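Local structure of magnesium and cobalt efflux protein CorC (Neisseria meningitidis serogroup B, 3OI8) at residues I45-M50 with E79-V84; H71-V76 with I87-D92; N133-V138 with S146-F151. The protein probably takes part in magnesium and cobalt ion transport; this fragment holds its N-terminal region and a pair of CBS domains with bound adenosine. One frame throughout, in Å; residues are numbered along the deposited sequence.

Interaction 1: residues I45-M50 with E79-V84; sequences ITRSRM and EDKDEV. With ADN (adenosine), chain C.
Lys81 packs its side chain against Arg47 and Met50 and brings its ammonium group to the backbone of the 45-50 segment. That segment starts at the nucleoside. Ile45 sits in the strand 45-46, and its CD1 rests against the adenine near N3 and C4. Thr46 follows, and its carbonyl O accepts Arg49 N at 2.9 Å, which closes the 3-10 turn 47-49. Arg47 points its side chain at the other segment. CG is anti to the backbone N (chi1 179°), and it packs on Lys81 CB at 3.9 Å, the two chains crossing at a slant. Its NH1 goes on to the carbonyl of Thr145. Arg47 O holds two donors: Met50 N at 3.1 Å and Lys81 NZ at 3.2 Å. They come from opposite faces of the carbonyl plane.

Both segments belong to the first CBS domain, and Lys81 lies in the type I turn Asp80-Glu83 between strands 73-77 and 84-89. Asp80 OD1 accepts Asp82 N at 3.0 Å, an Asx turn. From CG outward Lys81 is fully extended, so it spans the gap from this turn to the 3-10 turn.

Met50, present as selenomethionine, runs past Lys81 in the opposite direction, and its CE meets Lys81 CD at 3.5 Å, a tight contact. Met50 O takes a weak bond from Lys81 NZ at 3.4 Å. Met50 CA lies 3.5 Å from adenine C2, on the wall of the adenosine pocket.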
loop_
_atom_site.group_PDB
_atom_site.type_symbol
_atom_site.label_atom_id
_atom_site.label_comp_id
_atom_site.label_asym_id
_atom_site.label_seq_id
_atom_site.Cartn_x
_atom_site.Cartn_y
_atom_site.Cartn_z
ATOM N N ILE A 45 -8.075 3.533 -13.054
ATOM C CA ILE A 45 -9.368 4.205 -12.984
ATOM C C ILE A 45 -9.460 5.176 -14.153
ATOM O O ILE A 45 -8.592 6.029 -14.320
ATOM C CB ILE A 45 -9.496 4.972 -11.669
ATOM C CG1 ILE A 45 -9.391 3.988 -10.497
ATOM C CG2 ILE A 45 -10.808 5.774 -11.638
ATOM C CD1 ILE A 45 -9.164 4.661 -9.168
ATOM N N THR A 46 -10.496 5.045 -14.975
ATOM C CA THR A 46 -10.560 5.815 -16.216
ATOM C C THR A 46 -10.774 7.307 -15.941
ATOM O O THR A 46 -11.373 7.659 -14.926
ATOM C CB THR A 46 -11.680 5.306 -17.135
ATOM O OG1 THR A 46 -11.543 5.925 -18.423
ATOM C CG2 THR A 46 -13.050 5.636 -16.537
ATOM N N ARG A 47 -10.306 8.166 -16.854
ATOM C CA ARG A 47 -10.358 9.627 -16.670
ATOM C C ARG A 47 -11.702 10.156 -16.177
ATOM O O ARG A 47 -11.776 10.865 -15.176
ATOM C CB ARG A 47 -9.992 10.349 -17.970
ATOM C CG ARG A 47 -10.045 11.870 -17.882
ATOM C CD ARG A 47 -9.917 12.491 -19.282
ATOM N NE ARG A 47 -11.012 12.106 -20.178
ATOM C CZ ARG A 47 -10.940 11.133 -21.092
ATOM N NH1 ARG A 47 -9.823 10.433 -21.234
ATOM N NH2 ARG A 47 -11.983 10.859 -21.877
ATOM N N SER A 48 -12.769 9.823 -16.886
ATOM C CA SER A 48 -14.075 10.367 -16.546
ATOM C C SER A 48 -14.555 9.958 -15.148
ATOM O O SER A 48 -15.565 10.461 -14.674
ATOM C CB SER A 48 -15.116 10.015 -17.623
ATOM O OG SER A 48 -14.977 8.670 -18.063
ATOM N N ARG A 49 -13.822 9.067 -14.482
ATOM C CA ARG A 49 -14.223 8.591 -13.151
ATOM C C ARG A 49 -13.272 8.979 -12.010
ATOM O O ARG A 49 -13.535 8.667 -10.841
ATOM C CB ARG A 49 -14.401 7.069 -13.159
ATOM C CG ARG A 49 -15.519 6.597 -14.070
ATOM C CD ARG A 49 -15.652 5.079 -14.056
ATOM N NE ARG A 49 -16.658 4.627 -15.017
ATOM C CZ ARG A 49 -16.937 3.351 -15.268
ATOM N NH1 ARG A 49 -16.282 2.385 -14.632
ATOM N NH2 ARG A 49 -17.867 3.043 -16.160
HETATM N N MSE A 50 -12.166 9.643 -12.329
HETATM C CA MSE A 50 -11.231 10.035 -11.275
HETATM C C MSE A 50 -11.833 11.128 -10.406
HETATM O O MSE A 50 -12.545 11.994 -10.909
HETATM C CB MSE A 50 -9.955 10.600 -11.879
HETATM C CG MSE A 50 -9.305 9.742 -12.911
HETATM SE SE MSE A 50 -7.760 10.705 -13.558
HETATM C CE MSE A 50 -8.647 12.275 -14.284
ATOM N N GLU A 79 -7.297 23.532 -16.055
ATOM C CA GLU A 79 -8.517 23.816 -16.813
ATOM C C GLU A 79 -9.477 22.631 -16.873
ATOM O O GLU A 79 -10.698 22.805 -16.876
ATOM C CB GLU A 79 -8.185 24.265 -18.238
ATOM C CG GLU A 79 -9.428 24.450 -19.085
ATOM C CD GLU A 79 -9.124 24.705 -20.545
ATOM O OE1 GLU A 79 -9.939 25.390 -21.210
ATOM O OE2 GLU A 79 -8.074 24.220 -21.025
ATOM N N ASP A 80 -8.912 21.431 -16.948
ATOM C CA ASP A 80 -9.687 20.200 -17.018
ATOM C C ASP A 80 -8.748 19.024 -16.748
ATOM O O ASP A 80 -7.568 19.210 -16.412
ATOM C CB ASP A 80 -10.391 20.047 -18.381
ATOM C CG ASP A 80 -9.423 20.040 -19.547
ATOM O OD1 ASP A 80 -8.239 19.688 -19.347
ATOM O OD2 ASP A 80 -9.847 20.380 -20.675
ATOM N N LYS A 81 -9.260 17.815 -16.899
ATOM C CA LYS A 81 -8.494 16.647 -16.471
ATOM C C LYS A 81 -7.311 16.342 -17.382
ATOM O O LYS A 81 -6.470 15.502 -17.055
ATOM C CB LYS A 81 -9.405 15.434 -16.316
ATOM C CG LYS A 81 -10.424 15.601 -15.214
ATOM C CD LYS A 81 -11.308 14.378 -15.076
ATOM C CE LYS A 81 -12.239 14.535 -13.886
ATOM N NZ LYS A 81 -13.224 13.429 -13.869
ATOM N N ASP A 82 -7.241 17.026 -18.523
ATOM C CA ASP A 82 -6.075 16.900 -19.400
ATOM C C ASP A 82 -4.937 17.841 -18.985
ATOM O O ASP A 82 -3.870 17.873 -19.607
ATOM C CB ASP A 82 -6.490 17.100 -20.868
ATOM C CG ASP A 82 -7.281 15.913 -21.390
ATOM O OD1 ASP A 82 -6.910 14.770 -21.027
ATOM O OD2 ASP A 82 -8.279 16.106 -22.115
ATOM N N GLU A 83 -5.168 18.606 -17.923
ATOM C CA GLU A 83 -4.107 19.433 -17.367
ATOM C C GLU A 83 -3.881 19.079 -15.893
ATOM O O GLU A 83 -4.389 19.764 -15.011
ATOM C CB GLU A 83 -4.431 20.938 -17.534
ATOM C CG GLU A 83 -3.269 21.816 -17.086
ATOM C CD GLU A 83 -3.513 23.319 -17.216
ATOM O OE1 GLU A 83 -4.679 23.755 -17.355
ATOM O OE2 GLU A 83 -2.511 24.065 -17.168
ATOM N N VAL A 84 -3.152 17.994 -15.629
ATOM C CA VAL A 84 -2.894 17.581 -14.249
ATOM C C VAL A 84 -1.651 18.315 -13.773
ATOM O O VAL A 84 -0.607 18.252 -14.415
ATOM C CB VAL A 84 -2.694 16.039 -14.101
ATOM C CG1 VAL A 84 -2.314 15.681 -12.633
ATOM C CG2 VAL A 84 -3.932 15.276 -14.517
HETATM O "O5'" ADN C . -9.760 4.876 -2.248
HETATM C "C5'" ADN C . -10.357 3.605 -2.272
HETATM C "C4'" ADN C . -10.361 3.044 -3.726
HETATM O "O4'" ADN C . -10.831 4.063 -4.658
HETATM C "C3'" ADN C . -8.943 2.621 -4.165
HETATM O "O3'" ADN C . -8.822 1.226 -4.096
HETATM C "C2'" ADN C . -8.821 3.093 -5.594
HETATM O "O2'" ADN C . -9.208 2.068 -6.481
HETATM C "C1'" ADN C . -9.836 4.229 -5.720
HETATM N N9 ADN C . -9.200 5.541 -5.613
HETATM C C8 ADN C . -8.120 5.972 -4.632
HETATM N N7 ADN C . -7.834 7.427 -4.886
HETATM C C5 ADN C . -8.753 7.897 -6.026
HETATM C C6 ADN C . -8.930 9.280 -6.724
HETATM N N6 ADN C . -8.151 10.428 -6.261
HETATM N N1 ADN C . -9.902 9.428 -7.800
HETATM C C2 ADN C . -10.749 8.246 -8.248
HETATM N N3 ADN C . -10.579 6.889 -7.562
HETATM C C4 ADN C . -9.590 6.737 -6.466
#

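Interaction 2: residues H71-V76 with I87-D92; sequences HSRFPV and ILHAKD. With ADN (adenosine), chain C.
The His89 ring carries Arg73 CG over one face, 3.6 Å from its centroid and only 4° off the normal, a CH-pi contact. Arg73 CD follows toward the CE1 side, at 3.7 Å from His89 CE1. The bends at chi2 and chi3 then turn the guanidinium almost perpendicular to the imidazole. On the same sheet face Ile87 CG2 meets Arg73 CB. On the other face Val76 CG2 packs on Leu88 CB at 3.9 Å, and Phe74 turns its ring edge to Leu88 O.

The backbone between these two faces is an antiparallel beta hairpin of the first CBS domain. Phe74 and Leu88 form a hydrogen-bonded pair, with both N-to-O bonds 2.8 Å long. Ser72 O extends the ladder by accepting Ala90 N at 2.7 Å.

Residues 71-75 also line the adenosine pocket. Arg73 O accepts adenine N6 at 2.8 Å. Adenine C5 lies over one face of the His71 ring, 3.3 Å above its plane, and His71 ND1 shares a 2.8 Å hydrogen bond with the ribose O5'. Farther out, Asn51 OD1 bonds to His71 NE2; with ND1 also bonded, the ring is probably held in this rotation. Lys91 NZ reaches Ala70 O of the second subunit.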
loop_
_atom_site.group_PDB
_atom_site.type_symbol
_atom_site.label_atom_id
_atom_site.label_comp_id
_atom_site.label_asym_id
_atom_site.label_seq_id
_atom_site.Cartn_x
_atom_site.Cartn_y
_atom_site.Cartn_z
ATOM N N HIS A 71 -10.531 9.164 -0.189
ATOM C CA HIS A 71 -9.271 8.754 -0.824
ATOM C C HIS A 71 -8.100 9.379 -0.088
ATOM O O HIS A 71 -8.257 10.372 0.638
ATOM C CB HIS A 71 -9.191 9.170 -2.305
ATOM C CG HIS A 71 -10.323 8.676 -3.150
ATOM N ND1 HIS A 71 -10.667 7.343 -3.234
ATOM C CD2 HIS A 71 -11.170 9.336 -3.977
ATOM C CE1 HIS A 71 -11.690 7.208 -4.059
ATOM N NE2 HIS A 71 -12.014 8.403 -4.522
ATOM N N SER A 72 -6.911 8.828 -0.306
ATOM C CA SER A 72 -5.705 9.369 0.310
ATOM C C SER A 72 -4.947 10.339 -0.587
ATOM O O SER A 72 -4.270 11.244 -0.089
ATOM C CB SER A 72 -4.768 8.232 0.744
ATOM O OG SER A 72 -5.372 7.446 1.760
ATOM N N ARG A 73 -5.043 10.135 -1.904
ATOM C CA ARG A 73 -4.321 10.969 -2.881
ATOM C C ARG A 73 -5.253 11.421 -3.997
ATOM O O ARG A 73 -6.140 10.671 -4.389
ATOM C CB ARG A 73 -3.143 10.188 -3.465
ATOM C CG ARG A 73 -1.910 10.238 -2.580
ATOM C CD ARG A 73 -1.099 8.989 -2.668
ATOM N NE ARG A 73 -1.863 7.846 -2.191
ATOM C CZ ARG A 73 -1.629 7.207 -1.051
ATOM N NH1 ARG A 73 -2.389 6.180 -0.710
ATOM N NH2 ARG A 73 -0.634 7.588 -0.259
ATOM N N PHE A 74 -5.040 12.646 -4.491
ATOM C CA PHE A 74 -5.908 13.270 -5.498
ATOM C C PHE A 74 -5.089 14.030 -6.543
ATOM O O PHE A 74 -4.262 14.877 -6.186
ATOM C CB PHE A 74 -6.836 14.283 -4.817
ATOM C CG PHE A 74 -7.709 13.689 -3.745
ATOM C CD1 PHE A 74 -9.038 13.398 -4.001
ATOM C CD2 PHE A 74 -7.202 13.430 -2.488
ATOM C CE1 PHE A 74 -9.855 12.853 -3.018
ATOM C CE2 PHE A 74 -8.006 12.875 -1.503
ATOM C CZ PHE A 74 -9.331 12.581 -1.767
ATOM N N PRO A 75 -5.323 13.746 -7.833
ATOM C CA PRO A 75 -4.754 14.601 -8.885
ATOM C C PRO A 75 -5.298 16.011 -8.712
ATOM O O PRO A 75 -6.467 16.171 -8.380
ATOM C CB PRO A 75 -5.353 14.027 -10.180
ATOM C CG PRO A 75 -5.799 12.628 -9.821
ATOM C CD PRO A 75 -6.191 12.679 -8.374
ATOM N N VAL A 76 -4.478 17.018 -8.950
ATOM C CA VAL A 76 -4.955 18.395 -8.909
ATOM C C VAL A 76 -4.911 18.922 -10.343
ATOM O O VAL A 76 -3.895 18.762 -11.016
ATOM C CB VAL A 76 -4.090 19.266 -7.992
ATOM C CG1 VAL A 76 -4.483 20.753 -8.125
ATOM C CG2 VAL A 76 -4.241 18.809 -6.520
ATOM N N ILE A 87 -0.143 16.044 -7.574
ATOM C CA ILE A 87 -0.891 15.159 -6.693
ATOM C C ILE A 87 -0.925 15.790 -5.300
ATOM O O ILE A 87 0.099 16.251 -4.798
ATOM C CB ILE A 87 -0.200 13.775 -6.559
ATOM C CG1 ILE A 87 0.159 13.185 -7.926
ATOM C CG2 ILE A 87 -1.059 12.816 -5.747
ATOM C CD1 ILE A 87 -1.024 12.925 -8.836
ATOM N N LEU A 88 -2.108 15.827 -4.690
ATOM C CA LEU A 88 -2.232 16.203 -3.295
ATOM C C LEU A 88 -2.475 14.952 -2.489
ATOM O O LEU A 88 -3.345 14.160 -2.840
ATOM C CB LEU A 88 -3.421 17.135 -3.052
ATOM C CG LEU A 88 -3.652 17.257 -1.533
ATOM C CD1 LEU A 88 -2.688 18.247 -0.893
ATOM C CD2 LEU A 88 -5.089 17.601 -1.179
ATOM N N HIS A 89 -1.698 14.794 -1.419
ATOM C CA HIS A 89 -1.873 13.740 -0.421
ATOM C C HIS A 89 -2.714 14.290 0.718
ATOM O O HIS A 89 -2.355 15.302 1.322
ATOM C CB HIS A 89 -0.504 13.321 0.108
ATOM C CG HIS A 89 0.345 12.658 -0.928
ATOM N ND1 HIS A 89 1.088 11.525 -0.674
ATOM C CD2 HIS A 89 0.530 12.944 -2.238
ATOM C CE1 HIS A 89 1.711 11.155 -1.780
ATOM N NE2 HIS A 89 1.390 12.001 -2.743
ATOM N N ALA A 90 -3.834 13.631 0.998
ATOM C CA ALA A 90 -4.791 14.115 1.989
ATOM C C ALA A 90 -4.111 14.571 3.292
ATOM O O ALA A 90 -4.463 15.600 3.873
ATOM C CB ALA A 90 -5.821 13.019 2.297
ATOM N N LYS A 91 -3.146 13.796 3.758
ATOM C CA LYS A 91 -2.539 14.087 5.052
ATOM C C LYS A 91 -1.583 15.279 5.027
ATOM O O LYS A 91 -1.154 15.743 6.075
ATOM C CB LYS A 91 -1.845 12.856 5.628
ATOM C CG LYS A 91 -0.633 12.363 4.868
ATOM C CD LYS A 91 -0.113 11.073 5.522
ATOM C CE LYS A 91 0.993 10.402 4.708
ATOM N NZ LYS A 91 2.292 11.134 4.786
ATOM N N ASP A 92 -1.244 15.774 3.842
ATOM C CA ASP A 92 -0.451 17.000 3.759
ATOM C C ASP A 92 -1.301 18.212 4.128
ATOM O O ASP A 92 -0.773 19.265 4.496
ATOM C CB ASP A 92 0.209 17.147 2.373
ATOM C CG ASP A 92 1.367 16.173 2.184
ATOM O OD1 ASP A 92 1.875 15.671 3.212
ATOM O OD2 ASP A 92 1.773 15.898 1.030
HETATM O "O5'" ADN C . -9.760 4.876 -2.248
HETATM C "C5'" ADN C . -10.357 3.605 -2.272
HETATM C "C4'" ADN C . -10.361 3.044 -3.726
HETATM O "O4'" ADN C . -10.831 4.063 -4.658
HETATM C "C3'" ADN C . -8.943 2.621 -4.165
HETATM O "O3'" ADN C . -8.822 1.226 -4.096
HETATM C "C2'" ADN C . -8.821 3.093 -5.594
HETATM O "O2'" ADN C . -9.208 2.068 -6.481
HETATM C "C1'" ADN C . -9.836 4.229 -5.720
HETATM N N9 ADN C . -9.200 5.541 -5.613
HETATM C C8 ADN C . -8.120 5.972 -4.632
HETATM N N7 ADN C . -7.834 7.427 -4.886
HETATM C C5 ADN C . -8.753 7.897 -6.026
HETATM C C6 ADN C . -8.930 9.280 -6.724
HETATM N N6 ADN C . -8.151 10.428 -6.261
HETATM N N1 ADN C . -9.902 9.428 -7.800
HETATM C C2 ADN C . -10.749 8.246 -8.248
HETATM N N3 ADN C . -10.579 6.889 -7.562
HETATM C C4 ADN C . -9.590 6.737 -6.466
HETATM O O HOH W 1 -2.702 11.036 2.466
#

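Interaction 3: residues N133-V138 with S146-F151; sequences NHMAIV and SGLVTF. With ADN (adenosine), chain C.
Strands 135-138 and 146-150 run antiparallel at 161°, paired through Ala136 with Val149 and Val138 with Gly147; Phe151 N extends the ladder to His134 O at 2.8 Å, and at the far end Ser146 and Gly147 both face Val138, a classic beta bulge, with Ser146 N bonded to Val138 O at 2.7 Å and Gly147 N weakly to the same O.

His134 points the edge of its imidazole at the face of the Phe151 ring, offset, with the planes 81° apart. The contact is made by His134 CD2 and Phe151 CD2, at 3.9 Å. His134 NE2 is held by Glu152 of the second subunit. On one sheet face Met135, a selenomethionine, bends at chi3 so that CE lies 3.7 Å from Thr150 CG2 and 4.0 Å from Leu148 CD1. Val138 CG2 meets Val149 CG1 at 3.8 Å on the other face, which packs toward helix 121-130.

Met135 CE lies 3.8 Å from adenine N7, and Leu148 CD2 3.8 Å from adenine N1. Thr150 OG1 stands between its backbone N and carbonyl carbon (chi1 73°) and caps Asp153 N. Thr150 and Asp153, whose OD1 binds adenosine, match the Thr/Ser-x-x-Asp signature by which CBS domains commonly hold a ribose, here at the end of a hairpin of the second CBS domain.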
loop_
_atom_site.group_PDB
_atom_site.type_symbol
_atom_site.label_atom_id
_atom_site.label_comp_id
_atom_site.label_asym_id
_atom_site.label_seq_id
_atom_site.Cartn_x
_atom_site.Cartn_y
_atom_site.Cartn_z
ATOM N N ASN A 133 6.223 5.787 -4.255
ATOM C CA ASN A 133 5.096 6.382 -4.948
ATOM C C ASN A 133 3.854 5.547 -4.671
ATOM O O ASN A 133 3.965 4.342 -4.395
ATOM C CB ASN A 133 5.365 6.406 -6.461
ATOM C CG ASN A 133 4.715 7.582 -7.135
ATOM O OD1 ASN A 133 4.616 8.658 -6.539
ATOM N ND2 ASN A 133 4.250 7.393 -8.377
ATOM N N HIS A 134 2.680 6.177 -4.744
ATOM C CA HIS A 134 1.415 5.459 -4.552
ATOM C C HIS A 134 0.426 5.620 -5.706
ATOM O O HIS A 134 -0.494 4.817 -5.866
ATOM C CB HIS A 134 0.746 5.906 -3.254
ATOM C CG HIS A 134 1.400 5.356 -2.030
ATOM N ND1 HIS A 134 2.257 6.098 -1.246
ATOM C CD2 HIS A 134 1.345 4.124 -1.470
ATOM C CE1 HIS A 134 2.696 5.348 -0.250
ATOM N NE2 HIS A 134 2.157 4.147 -0.362
HETATM N N MSE A 135 0.609 6.666 -6.499
HETATM C CA MSE A 135 -0.323 6.939 -7.588
HETATM C C MSE A 135 0.438 7.433 -8.810
HETATM O O MSE A 135 1.440 8.137 -8.685
HETATM C CB MSE A 135 -1.387 7.957 -7.134
HETATM C CG MSE A 135 -2.208 8.610 -8.250
HETATM SE SE MSE A 135 -3.546 9.887 -7.564
HETATM C CE MSE A 135 -4.777 8.615 -6.727
ATOM N N ALA A 136 -0.014 7.028 -9.989
ATOM C CA ALA A 136 0.517 7.597 -11.219
ATOM C C ALA A 136 -0.651 8.034 -12.089
ATOM O O ALA A 136 -1.769 7.534 -11.948
ATOM C CB ALA A 136 1.369 6.598 -11.959
ATOM N N ILE A 137 -0.381 8.965 -12.989
ATOM C CA ILE A 137 -1.390 9.420 -13.935
ATOM C C ILE A 137 -1.110 8.701 -15.244
ATOM O O ILE A 137 0.028 8.688 -15.715
ATOM C CB ILE A 137 -1.282 10.933 -14.158
ATOM C CG1 ILE A 137 -1.457 11.696 -12.828
ATOM C CG2 ILE A 137 -2.248 11.370 -15.276
ATOM C CD1 ILE A 137 -2.799 11.494 -12.146
ATOM N N VAL A 138 -2.141 8.089 -15.820
ATOM C CA VAL A 138 -1.982 7.344 -17.056
ATOM C C VAL A 138 -2.238 8.267 -18.239
ATOM O O VAL A 138 -3.234 8.987 -18.266
ATOM C CB VAL A 138 -2.926 6.149 -17.075
ATOM C CG1 VAL A 138 -2.690 5.272 -18.325
ATOM C CG2 VAL A 138 -2.724 5.347 -15.782
ATOM N N SER A 146 -5.567 9.501 -19.624
ATOM C CA SER A 146 -6.408 8.314 -19.805
ATOM C C SER A 146 -7.042 7.907 -18.485
ATOM O O SER A 146 -8.118 7.327 -18.455
ATOM C CB SER A 146 -5.590 7.126 -20.331
ATOM O OG SER A 146 -4.944 7.443 -21.542
ATOM N N GLY A 147 -6.349 8.187 -17.390
ATOM C CA GLY A 147 -6.875 7.879 -16.074
ATOM C C GLY A 147 -5.761 7.935 -15.049
ATOM O O GLY A 147 -4.771 8.643 -15.231
ATOM N N LEU A 148 -5.924 7.196 -13.963
ATOM C CA LEU A 148 -4.900 7.153 -12.924
ATOM C C LEU A 148 -4.783 5.703 -12.460
ATOM O O LEU A 148 -5.667 4.880 -12.752
ATOM C CB LEU A 148 -5.248 8.108 -11.763
ATOM C CG LEU A 148 -6.490 7.845 -10.902
ATOM C CD1 LEU A 148 -6.262 6.711 -9.906
ATOM C CD2 LEU A 148 -6.901 9.121 -10.136
ATOM N N VAL A 149 -3.686 5.385 -11.787
ATOM C CA VAL A 149 -3.479 4.035 -11.265
ATOM C C VAL A 149 -2.795 4.131 -9.906
ATOM O O VAL A 149 -1.936 5.011 -9.692
ATOM C CB VAL A 149 -2.705 3.115 -12.280
ATOM C CG1 VAL A 149 -1.365 3.716 -12.673
ATOM C CG2 VAL A 149 -2.544 1.684 -11.728
ATOM N N THR A 150 -3.210 3.268 -8.976
ATOM C CA THR A 150 -2.684 3.324 -7.618
ATOM C C THR A 150 -2.057 2.001 -7.160
ATOM O O THR A 150 -2.440 0.921 -7.611
ATOM C CB THR A 150 -3.792 3.702 -6.596
ATOM O OG1 THR A 150 -4.667 2.582 -6.422
ATOM C CG2 THR A 150 -4.618 4.907 -7.091
ATOM N N PHE A 151 -1.087 2.135 -6.261
ATOM C CA PHE A 151 -0.409 1.023 -5.602
ATOM C C PHE A 151 -1.426 0.095 -4.956
ATOM O O PHE A 151 -1.431 -1.111 -5.196
ATOM C CB PHE A 151 0.556 1.592 -4.553
ATOM C CG PHE A 151 1.226 0.548 -3.688
ATOM C CD1 PHE A 151 2.256 -0.233 -4.192
ATOM C CD2 PHE A 151 0.848 0.381 -2.361
ATOM C CE1 PHE A 151 2.879 -1.193 -3.394
ATOM C CE2 PHE A 151 1.465 -0.569 -1.557
ATOM C CZ PHE A 151 2.485 -1.359 -2.075
HETATM O "O5'" ADN C . -9.760 4.876 -2.248
HETATM C "C5'" ADN C . -10.357 3.605 -2.272
HETATM C "C4'" ADN C . -10.361 3.044 -3.726
HETATM O "O4'" ADN C . -10.831 4.063 -4.658
HETATM C "C3'" ADN C . -8.943 2.621 -4.165
HETATM O "O3'" ADN C . -8.822 1.226 -4.096
HETATM C "C2'" ADN C . -8.821 3.093 -5.594
HETATM O "O2'" ADN C . -9.208 2.068 -6.481
HETATM C "C1'" ADN C . -9.836 4.229 -5.720
HETATM N N9 ADN C . -9.200 5.541 -5.613
HETATM C C8 ADN C . -8.120 5.972 -4.632
HETATM N N7 ADN C . -7.834 7.427 -4.886
HETATM C C5 ADN C . -8.753 7.897 -6.026
HETATM C C6 ADN C . -8.930 9.280 -6.724
HETATM N N6 ADN C . -8.151 10.428 -6.261
HETATM N N1 ADN C . -9.902 9.428 -7.800
HETATM C C2 ADN C . -10.749 8.246 -8.248
HETATM N N3 ADN C . -10.579 6.889 -7.562
HETATM C C4 ADN C . -9.590 6.737 -6.466
#

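How the interactions relate
All three contacts touch the same adenosine; their centres are 11 to 14 Å apart. Interactions 1 and 2 lie in the first CBS domain, and their segments alternate along the chain. Interaction 3 follows both and lies in the second. One sheet crosses this division: strand 45-46 pairs with strand 145-150 of interaction 3, through Ile45 N to Leu148 O at 2.8 Å. Strands 73-77 and 84-89 belong to the other sheet, within the first domain. Pro75 and Arg73 of interaction 2 pack against Leu148 and Met135. The nucleoside therefore sits between the two domains. Interactions 2 and 3 also reach the second subunit, so pocket and dimer interface are close.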